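Local atomic coordinates of hypothetical protein (Parabacteroides merdae, PDB entry 4OO3), a protein that probably acts as a nicotinamide-dependent oxidoreductase, joining a Rossmann-fold domain to a Gfo/Idh/MocA-type C-terminal domain, though its substrate is not known. Residues S117-A122 / V219-V224; I123-F128 / T429-L434; I183-V188 / D225-E230. One frame throughout, in Å; residues are numbered along the deposited sequence.

Overall arrangement
Helix 220-231 serves contacts 1 and 3, meeting the loop after strand 114-117 with its first turn and strand 183-190 further along. Contact 2 instead sets helix 125-140 against helix 419-439, farther from the centre of the chain. All three are largely buried, contact 1 being the most central and contact 3 the one whose touching residues are all buried. Contacts 1 and 2 join the Rossmann part to the C-terminal part, while contact 3 lies wholly within the latter. Chemistry follows place: a lysine chain across an imidazole at the probable active site, methyl groups on main chain with a shared water between helices, and a salt bridge between the large sheet and the helix on its face.

Contact 1 of 3, residues S117-A122 / V219-V224; sequences SDKPMA and VTTHLV
Lys119 lays its aliphatic chain over one face of the His222 imidazole, the two side chains crossing at about a right angle. The Lys119-Pro120 pair, in the loop that leaves strand 114-117 of the Rossmann sheet, matches the Lys-Pro motif of Gfo/Idh/MocA oxidoreductases, and His222 stands in the first turn of helix 220-231 of the C-terminal part. In such relatives these elements border the nicotinamide and substrate site, so the contact probably lies in the active-site cleft. A cis peptide links Lys119 to Pro120. With CG placed between the backbone N and the carbonyl carbon (chi1 45°), and further bends at chi2 and chi3, the lysine chain turns across the ring: CD of Lys119 is 3.2 Å from NE2 of His222, tight for a carbon against a ring nitrogen, while CG of Lys119 is 3.7 Å from CE1 of His222. Beyond the ring, NZ of Lys119 forms a salt bridge with Asp218, so the lysine meets both Asp218, just ahead of the helix, and His222 within it. At the base of the chain, CB of Lys119 rests 3.7 Å from the CG2 methyl of Thr221. The hydroxyl of Thr221 lies within weak hydrogen-bonding reach of the carbonyls of Val217 and Asp218, and its OG1 also lies 3.8 Å from CB of Pro120.

Contact 2 of 3, residues I123-F128 / T429-L434; sequences INSQSF and TTTSAL
Asn124 and Thr431 bring the two backbones within 4.6 Å of each other, CA to CA, where the start of helix 125-140 abuts helix 419-439. At this point Thr431 meets mainly main chain: its CG2 methyl sits 3.3 Å from O of Asn124. Asn124 is the N-cap of its helix, and its OD1 takes the N-H of Ser127 at 2.8 Å, nearly straight at 166°. Leu434, one turn beyond Thr431, packs its CD2 methyl 3.3 Å from O of Ile123 and also touches CB of Asn124. With OG1 of Thr431 between the backbone N and the carbonyl carbon (chi1 57°), the hydroxyl is hydrogen-bonded to the carbonyl of Tyr427 and passes CB of Phe128 at 3.7 Å. One water donates to both OG of Ser125, at 2.8 Å, and OG1 of Thr431, at 2.7 Å. Ser125 OG is further bonded to Asp435 of helix 419-439, and the ring of Phe128 stacks edge-to-face on Tyr239. Within the two segments, then, methyl groups on main chain carry the direct contact, while its polar side consists of a water shared by two hydroxyls and the direct Ser125-Asp435 bond.

Contact 3 of 3, residues I183-V188 / D225-E230; sequences IVKESV and DLVQWE
Lys185 reaches from strand 183-190 to helix 220-231 and ends in a salt bridge with Glu230. Its CB leaves the strand toward the helix, and CG and CD continue extended toward the helix, without a close partner in segment 225-230; the axes of the two segments are 9.9 Å apart at closest approach and run at 142° to each other. CE is the first atom to meet the helix: it lies 3.9 Å from CB of Leu226, whose side chain crosses the lysine at about a right angle, and 4.2 Å from CG1 of Val227. A bend at the last torsion (chi4 -67°) then turns NZ to OE1 of Glu230, which accepts at 2.7 Å through its syn lone pair. The glutamate chain, extended beyond CG, comes from the opposite direction, and its other oxygen, OE2, is bonded to Thr157 of helix 155-164, so both carboxylate oxygens are engaged. Beside the ion pair, CG2 of Ile183 packs 4.0 Å from CB of Val227. The contact thus joins the large mixed sheet of the C-terminal part, where the strand lies between 297-306 and 316-322, to a helix covering one of its faces. A methionine in its place is likely to leave the buried OE1 of Glu230 without its positive mate. Because both residues are buried, the opposite charges of Lys185 and Glu230 are likely to stabilise each other's ionised forms, and the pair ties the helix to the strand at this point.

Contact 1 of 3, residues S117-A122 / V219-V224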
loop_
_atom_site.group_PDB
_atom_site.type_symbol
_atom_site.label_atom_id
_atom_site.label_comp_id
_atom_site.label_asym_id
_atom_site.label_seq_id
_atom_site.Cartn_x
_atom_site.Cartn_y
_atom_site.Cartn_z
ATOM N N SER A 117 6.215 6.943 -6.272
ATOM C CA SER A 117 4.797 7.246 -6.185
ATOM C C SER A 117 4.149 6.378 -5.135
ATOM O O SER A 117 4.453 5.197 -5.020
ATOM C CB SER A 117 4.122 6.987 -7.529
ATOM O OG SER A 117 2.710 7.053 -7.410
ATOM N N ASP A 118 3.242 6.965 -4.372
ATOM C CA ASP A 118 2.335 6.183 -3.566
ATOM C C ASP A 118 1.461 5.322 -4.486
ATOM O O ASP A 118 1.309 5.600 -5.681
ATOM C CB ASP A 118 1.443 7.099 -2.732
ATOM C CG ASP A 118 0.849 6.397 -1.522
ATOM O OD1 ASP A 118 1.170 5.205 -1.289
ATOM O OD2 ASP A 118 0.074 7.049 -0.791
ATOM N N LYS A 119 0.907 4.258 -3.929
ATOM C CA LYS A 119 -0.132 3.501 -4.616
ATOM C C LYS A 119 -1.440 4.299 -4.691
ATOM O O LYS A 119 -1.644 5.238 -3.920
ATOM C CB LYS A 119 -0.370 2.154 -3.921
ATOM C CG LYS A 119 -0.456 2.208 -2.393
ATOM C CD LYS A 119 -1.841 1.940 -1.842
ATOM C CE LYS A 119 -2.786 3.104 -2.029
ATOM N NZ LYS A 119 -3.851 3.051 -1.002
ATOM N N PRO A 120 -2.325 3.956 -5.644
ATOM C CA PRO A 120 -2.142 3.079 -6.793
ATOM C C PRO A 120 -1.649 3.874 -7.996
ATOM O O PRO A 120 -2.186 4.950 -8.285
ATOM C CB PRO A 120 -3.559 2.562 -7.059
ATOM C CG PRO A 120 -4.446 3.662 -6.608
ATOM C CD PRO A 120 -3.723 4.424 -5.533
HETATM N N MSE A 121 -0.648 3.340 -8.693
HETATM C CA MSE A 121 -0.082 3.980 -9.898
HETATM C C MSE A 121 -0.956 3.830 -11.110
HETATM O O MSE A 121 -0.704 4.466 -12.130
HETATM C CB MSE A 121 1.317 3.418 -10.177
HETATM C CG MSE A 121 2.250 3.792 -9.029
HETATM SE SE MSE A 121 4.128 3.683 -9.614
HETATM C CE MSE A 121 4.187 1.732 -9.800
ATOM N N ALA A 122 -1.979 2.984 -11.024
ATOM C CA ALA A 122 -3.023 2.912 -12.053
ATOM C C ALA A 122 -4.348 2.526 -11.404
ATOM O O ALA A 122 -4.357 1.687 -10.499
ATOM C CB ALA A 122 -2.651 1.910 -13.137
ATOM N N VAL A 219 -6.803 0.111 -1.912
ATOM C CA VAL A 219 -6.165 -0.644 -0.827
ATOM C C VAL A 219 -5.849 -2.077 -1.256
ATOM O O VAL A 219 -4.923 -2.670 -0.724
ATOM C CB VAL A 219 -7.033 -0.620 0.462
ATOM C CG1 VAL A 219 -6.613 -1.679 1.481
ATOM C CG2 VAL A 219 -6.972 0.757 1.094
ATOM N N THR A 220 -6.605 -2.621 -2.220
ATOM C CA THR A 220 -6.338 -3.972 -2.751
ATOM C C THR A 220 -4.916 -4.094 -3.301
ATOM O O THR A 220 -4.338 -5.185 -3.335
ATOM C CB THR A 220 -7.286 -4.345 -3.912
ATOM O OG1 THR A 220 -7.209 -3.337 -4.928
ATOM C CG2 THR A 220 -8.731 -4.488 -3.436
ATOM N N THR A 221 -4.376 -2.985 -3.783
ATOM C CA THR A 221 -2.981 -2.935 -4.215
ATOM C C THR A 221 -2.086 -3.577 -3.150
ATOM O O THR A 221 -1.348 -4.506 -3.446
ATOM C CB THR A 221 -2.568 -1.480 -4.507
ATOM O OG1 THR A 221 -3.346 -0.993 -5.604
ATOM C CG2 THR A 221 -1.094 -1.363 -4.869
ATOM N N HIS A 222 -2.195 -3.105 -1.909
ATOM C CA HIS A 222 -1.446 -3.694 -0.791
ATOM C C HIS A 222 -1.690 -5.198 -0.656
ATOM O O HIS A 222 -0.748 -5.962 -0.429
ATOM C CB HIS A 222 -1.834 -3.049 0.538
ATOM C CG HIS A 222 -1.442 -1.613 0.667
ATOM N ND1 HIS A 222 -0.174 -1.155 0.385
ATOM C CD2 HIS A 222 -2.149 -0.535 1.079
ATOM C CE1 HIS A 222 -0.117 0.146 0.606
ATOM N NE2 HIS A 222 -1.304 0.548 1.027
ATOM N N LEU A 223 -2.951 -5.621 -0.764
ATOM C CA LEU A 223 -3.298 -7.017 -0.481
ATOM C C LEU A 223 -2.791 -7.922 -1.592
ATOM O O LEU A 223 -2.214 -8.969 -1.323
ATOM C CB LEU A 223 -4.806 -7.193 -0.259
ATOM C CG LEU A 223 -5.416 -6.358 0.870
ATOM C CD1 LEU A 223 -6.895 -6.680 1.031
ATOM C CD2 LEU A 223 -4.679 -6.572 2.189
ATOM N N VAL A 224 -2.972 -7.487 -2.833
ATOM C CA VAL A 224 -2.480 -8.220 -3.992
ATOM C C VAL A 224 -0.958 -8.351 -3.936
ATOM O O VAL A 224 -0.413 -9.426 -4.225
ATOM C CB VAL A 224 -2.939 -7.551 -5.310
ATOM C CG1 VAL A 224 -2.134 -8.049 -6.505
ATOM C CG2 VAL A 224 -4.420 -7.815 -5.532
#

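Contact 2 of 3, residues I123-F128 / T429-L434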
loop_
_atom_site.group_PDB
_atom_site.type_symbol
_atom_site.label_atom_id
_atom_site.label_comp_id
_atom_site.label_asym_id
_atom_site.label_seq_id
_atom_site.Cartn_x
_atom_site.Cartn_y
_atom_site.Cartn_z
ATOM N N ILE A 123 -5.444 3.140 -11.872
ATOM C CA ILE A 123 -6.793 2.935 -11.312
ATOM C C ILE A 123 -7.811 2.333 -12.296
ATOM O O ILE A 123 -8.992 2.206 -11.968
ATOM C CB ILE A 123 -7.384 4.252 -10.751
ATOM C CG1 ILE A 123 -7.613 5.281 -11.864
ATOM C CG2 ILE A 123 -6.486 4.822 -9.672
ATOM C CD1 ILE A 123 -8.305 6.545 -11.388
ATOM N N ASN A 124 -7.349 1.988 -13.494
ATOM C CA ASN A 124 -8.160 1.317 -14.502
ATOM C C ASN A 124 -7.285 0.791 -15.645
ATOM O O ASN A 124 -6.074 1.048 -15.685
ATOM C CB ASN A 124 -9.275 2.231 -15.041
ATOM C CG ASN A 124 -8.757 3.556 -15.566
ATOM O OD1 ASN A 124 -7.726 3.629 -16.230
ATOM N ND2 ASN A 124 -9.489 4.615 -15.283
ATOM N N SER A 125 -7.900 0.054 -16.566
ATOM C CA SER A 125 -7.165 -0.587 -17.655
ATOM C C SER A 125 -6.483 0.399 -18.583
ATOM O O SER A 125 -5.389 0.132 -19.058
ATOM C CB SER A 125 -8.083 -1.513 -18.449
ATOM O OG SER A 125 -8.420 -2.620 -17.634
ATOM N N GLN A 126 -7.128 1.531 -18.834
ATOM C CA GLN A 126 -6.532 2.584 -19.644
ATOM C C GLN A 126 -5.247 3.075 -18.984
ATOM O O GLN A 126 -4.200 3.128 -19.626
ATOM C CB GLN A 126 -7.518 3.740 -19.840
ATOM C CG GLN A 126 -6.959 4.933 -20.597
ATOM C CD GLN A 126 -7.954 6.076 -20.703
ATOM O OE1 GLN A 126 -8.804 6.092 -21.596
ATOM N NE2 GLN A 126 -7.847 7.048 -19.796
ATOM N N SER A 127 -5.324 3.417 -17.698
ATOM C CA SER A 127 -4.150 3.889 -16.969
ATOM C C SER A 127 -3.100 2.785 -16.783
ATOM O O SER A 127 -1.907 3.084 -16.737
ATOM C CB SER A 127 -4.533 4.526 -15.622
ATOM O OG SER A 127 -5.499 3.766 -14.914
ATOM N N PHE A 128 -3.531 1.525 -16.696
ATOM C CA PHE A 128 -2.590 0.398 -16.644
ATOM C C PHE A 128 -1.725 0.314 -17.903
ATOM O O PHE A 128 -0.521 0.069 -17.820
ATOM C CB PHE A 128 -3.315 -0.937 -16.456
ATOM C CG PHE A 128 -2.397 -2.132 -16.531
ATOM C CD1 PHE A 128 -1.503 -2.401 -15.499
ATOM C CD2 PHE A 128 -2.396 -2.963 -17.641
ATOM C CE1 PHE A 128 -0.651 -3.490 -15.558
ATOM C CE2 PHE A 128 -1.539 -4.056 -17.706
ATOM C CZ PHE A 128 -0.666 -4.318 -16.664
ATOM N N THR A 429 -3.784 -7.239 -12.033
ATOM C CA THR A 429 -4.801 -7.890 -11.211
ATOM C C THR A 429 -5.900 -6.904 -10.791
ATOM O O THR A 429 -7.085 -7.174 -10.996
ATOM C CB THR A 429 -4.181 -8.576 -9.970
ATOM O OG1 THR A 429 -3.079 -9.410 -10.374
ATOM C CG2 THR A 429 -5.209 -9.438 -9.256
ATOM N N THR A 430 -5.517 -5.753 -10.241
ATOM C CA THR A 430 -6.514 -4.812 -9.719
ATOM C C THR A 430 -7.368 -4.158 -10.801
ATOM O O THR A 430 -8.592 -4.098 -10.664
ATOM C CB THR A 430 -5.889 -3.703 -8.869
ATOM O OG1 THR A 430 -4.901 -3.003 -9.629
ATOM C CG2 THR A 430 -5.254 -4.289 -7.604
ATOM N N THR A 431 -6.737 -3.663 -11.862
ATOM C CA THR A 431 -7.484 -2.980 -12.927
ATOM C C THR A 431 -8.381 -3.936 -13.731
ATOM O O THR A 431 -9.473 -3.557 -14.149
ATOM C CB THR A 431 -6.550 -2.207 -13.870
ATOM O OG1 THR A 431 -5.570 -3.094 -14.422
ATOM C CG2 THR A 431 -5.856 -1.080 -13.118
ATOM N N SER A 432 -7.930 -5.175 -13.927
ATOM C CA SER A 432 -8.750 -6.207 -14.575
ATOM C C SER A 432 -9.991 -6.548 -13.756
ATOM O O SER A 432 -11.057 -6.810 -14.315
ATOM C CB SER A 432 -7.938 -7.483 -14.811
ATOM O OG SER A 432 -6.916 -7.256 -15.763
ATOM N N ALA A 433 -9.844 -6.551 -12.434
ATOM C CA ALA A 433 -10.956 -6.832 -11.535
ATOM C C ALA A 433 -12.008 -5.727 -11.607
ATOM O O ALA A 433 -13.208 -6.004 -11.552
ATOM C CB ALA A 433 -10.453 -7.002 -10.107
ATOM N N LEU A 434 -11.565 -4.479 -11.740
ATOM C CA LEU A 434 -12.502 -3.367 -11.887
ATOM C C LEU A 434 -13.407 -3.582 -13.093
ATOM O O LEU A 434 -14.610 -3.392 -13.007
ATOM C CB LEU A 434 -11.766 -2.034 -12.019
ATOM C CG LEU A 434 -12.643 -0.793 -12.199
ATOM C CD1 LEU A 434 -13.563 -0.597 -11.002
ATOM C CD2 LEU A 434 -11.783 0.436 -12.427
HETATM O O HOH W 1 -6.146 -3.997 -16.889
#

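Contact 3 of 3, residues I183-V188 / D225-E230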
loop_
_atom_site.group_PDB
_atom_site.type_symbol
_atom_site.label_atom_id
_atom_site.label_comp_id
_atom_site.label_asym_id
_atom_site.label_seq_id
_atom_site.Cartn_x
_atom_site.Cartn_y
_atom_site.Cartn_z
ATOM N N ILE A 183 -5.603 -18.663 -0.323
ATOM C CA ILE A 183 -5.110 -17.426 0.263
ATOM C C ILE A 183 -6.292 -16.469 0.322
ATOM O O ILE A 183 -7.017 -16.316 -0.659
ATOM C CB ILE A 183 -3.923 -16.838 -0.536
ATOM C CG1 ILE A 183 -2.783 -17.863 -0.622
ATOM C CG2 ILE A 183 -3.417 -15.564 0.121
ATOM C CD1 ILE A 183 -1.597 -17.426 -1.459
ATOM N N VAL A 184 -6.504 -15.866 1.493
ATOM C CA VAL A 184 -7.650 -14.993 1.741
ATOM C C VAL A 184 -7.195 -13.805 2.589
ATOM O O VAL A 184 -6.622 -14.016 3.648
ATOM C CB VAL A 184 -8.766 -15.747 2.495
ATOM C CG1 VAL A 184 -9.925 -14.813 2.819
ATOM C CG2 VAL A 184 -9.263 -16.943 1.683
ATOM N N LYS A 185 -7.446 -12.575 2.120
ATOM C CA LYS A 185 -7.137 -11.337 2.875
ATOM C C LYS A 185 -8.299 -10.346 2.838
ATOM O O LYS A 185 -8.735 -9.918 1.768
ATOM C CB LYS A 185 -5.888 -10.651 2.327
ATOM C CG LYS A 185 -4.650 -11.508 2.469
ATOM C CD LYS A 185 -3.392 -10.814 1.979
ATOM C CE LYS A 185 -2.222 -11.784 2.004
ATOM N NZ LYS A 185 -1.836 -12.172 3.388
ATOM N N GLU A 186 -8.794 -9.987 4.015
ATOM C CA GLU A 186 -9.978 -9.147 4.127
ATOM C C GLU A 186 -9.694 -8.009 5.099
ATOM O O GLU A 186 -9.291 -8.250 6.234
ATOM C CB GLU A 186 -11.164 -9.981 4.607
ATOM C CG GLU A 186 -11.593 -11.059 3.618
ATOM C CD GLU A 186 -12.618 -12.025 4.191
ATOM O OE1 GLU A 186 -12.412 -12.530 5.322
ATOM O OE2 GLU A 186 -13.624 -12.295 3.497
ATOM N N SER A 187 -9.891 -6.776 4.640
ATOM C CA SER A 187 -9.646 -5.595 5.459
ATOM C C SER A 187 -10.901 -4.751 5.555
ATOM O O SER A 187 -11.652 -4.636 4.587
ATOM C CB SER A 187 -8.521 -4.749 4.864
ATOM O OG SER A 187 -7.374 -5.530 4.630
ATOM N N VAL A 188 -11.121 -4.175 6.733
ATOM C CA VAL A 188 -12.153 -3.167 6.940
ATOM C C VAL A 188 -11.458 -1.900 7.433
ATOM O O VAL A 188 -10.881 -1.889 8.526
ATOM C CB VAL A 188 -13.192 -3.620 7.977
ATOM C CG1 VAL A 188 -14.305 -2.589 8.111
ATOM C CG2 VAL A 188 -13.759 -4.983 7.599
ATOM N N ASP A 225 -0.286 -7.264 -3.554
ATOM C CA ASP A 225 1.161 -7.263 -3.373
ATOM C C ASP A 225 1.579 -8.239 -2.290
ATOM O O ASP A 225 2.570 -8.935 -2.445
ATOM C CB ASP A 225 1.677 -5.871 -3.003
ATOM C CG ASP A 225 3.203 -5.826 -2.890
ATOM O OD1 ASP A 225 3.872 -6.010 -3.925
ATOM O OD2 ASP A 225 3.731 -5.613 -1.771
ATOM N N LEU A 226 0.829 -8.291 -1.193
ATOM C CA LEU A 226 1.160 -9.225 -0.124
ATOM C C LEU A 226 1.054 -10.679 -0.577
ATOM O O LEU A 226 1.931 -11.472 -0.238
ATOM C CB LEU A 226 0.306 -9.004 1.127
ATOM C CG LEU A 226 0.682 -7.832 2.021
ATOM C CD1 LEU A 226 -0.105 -7.926 3.318
ATOM C CD2 LEU A 226 2.175 -7.776 2.308
ATOM N N VAL A 227 0.012 -11.043 -1.336
ATOM C CA VAL A 227 -0.107 -12.456 -1.741
ATOM C C VAL A 227 1.084 -12.861 -2.626
ATOM O O VAL A 227 1.624 -13.940 -2.448
ATOM C CB VAL A 227 -1.513 -12.928 -2.268
ATOM C CG1 VAL A 227 -2.592 -11.867 -2.150
ATOM C CG2 VAL A 227 -1.453 -13.549 -3.660
ATOM N N GLN A 228 1.516 -11.978 -3.522
ATOM C CA GLN A 228 2.744 -12.189 -4.306
ATOM C C GLN A 228 3.984 -12.297 -3.413
ATOM O O GLN A 228 4.777 -13.227 -3.528
ATOM C CB GLN A 228 2.956 -11.035 -5.298
ATOM C CG GLN A 228 1.879 -10.915 -6.368
ATOM C CD GLN A 228 2.109 -9.758 -7.333
ATOM O OE1 GLN A 228 2.971 -8.884 -7.119
ATOM N NE2 GLN A 228 1.328 -9.742 -8.406
ATOM N N TRP A 229 4.135 -11.327 -2.520
ATOM C CA TRP A 229 5.350 -11.174 -1.733
ATOM C C TRP A 229 5.491 -12.233 -0.624
ATOM O O TRP A 229 6.586 -12.759 -0.386
ATOM C CB TRP A 229 5.383 -9.758 -1.156
ATOM C CG TRP A 229 6.677 -9.361 -0.580
ATOM C CD1 TRP A 229 7.788 -8.929 -1.255
ATOM C CD2 TRP A 229 7.012 -9.345 0.799
ATOM N NE1 TRP A 229 8.796 -8.647 -0.370
ATOM C CE2 TRP A 229 8.347 -8.900 0.899
ATOM C CE3 TRP A 229 6.317 -9.668 1.966
ATOM C CZ2 TRP A 229 8.994 -8.772 2.120
ATOM C CZ3 TRP A 229 6.964 -9.541 3.175
ATOM C CH2 TRP A 229 8.288 -9.095 3.243
ATOM N N GLU A 230 4.391 -12.552 0.048
ATOM C CA GLU A 230 4.411 -13.580 1.090
ATOM C C GLU A 230 4.421 -15.002 0.527
ATOM O O GLU A 230 5.167 -15.853 0.999
ATOM C CB GLU A 230 3.201 -13.438 2.005
ATOM C CG GLU A 230 3.193 -12.185 2.858
ATOM C CD GLU A 230 1.832 -11.919 3.471
ATOM O OE1 GLU A 230 0.837 -12.506 3.009
ATOM O OE2 GLU A 230 1.745 -11.116 4.411
#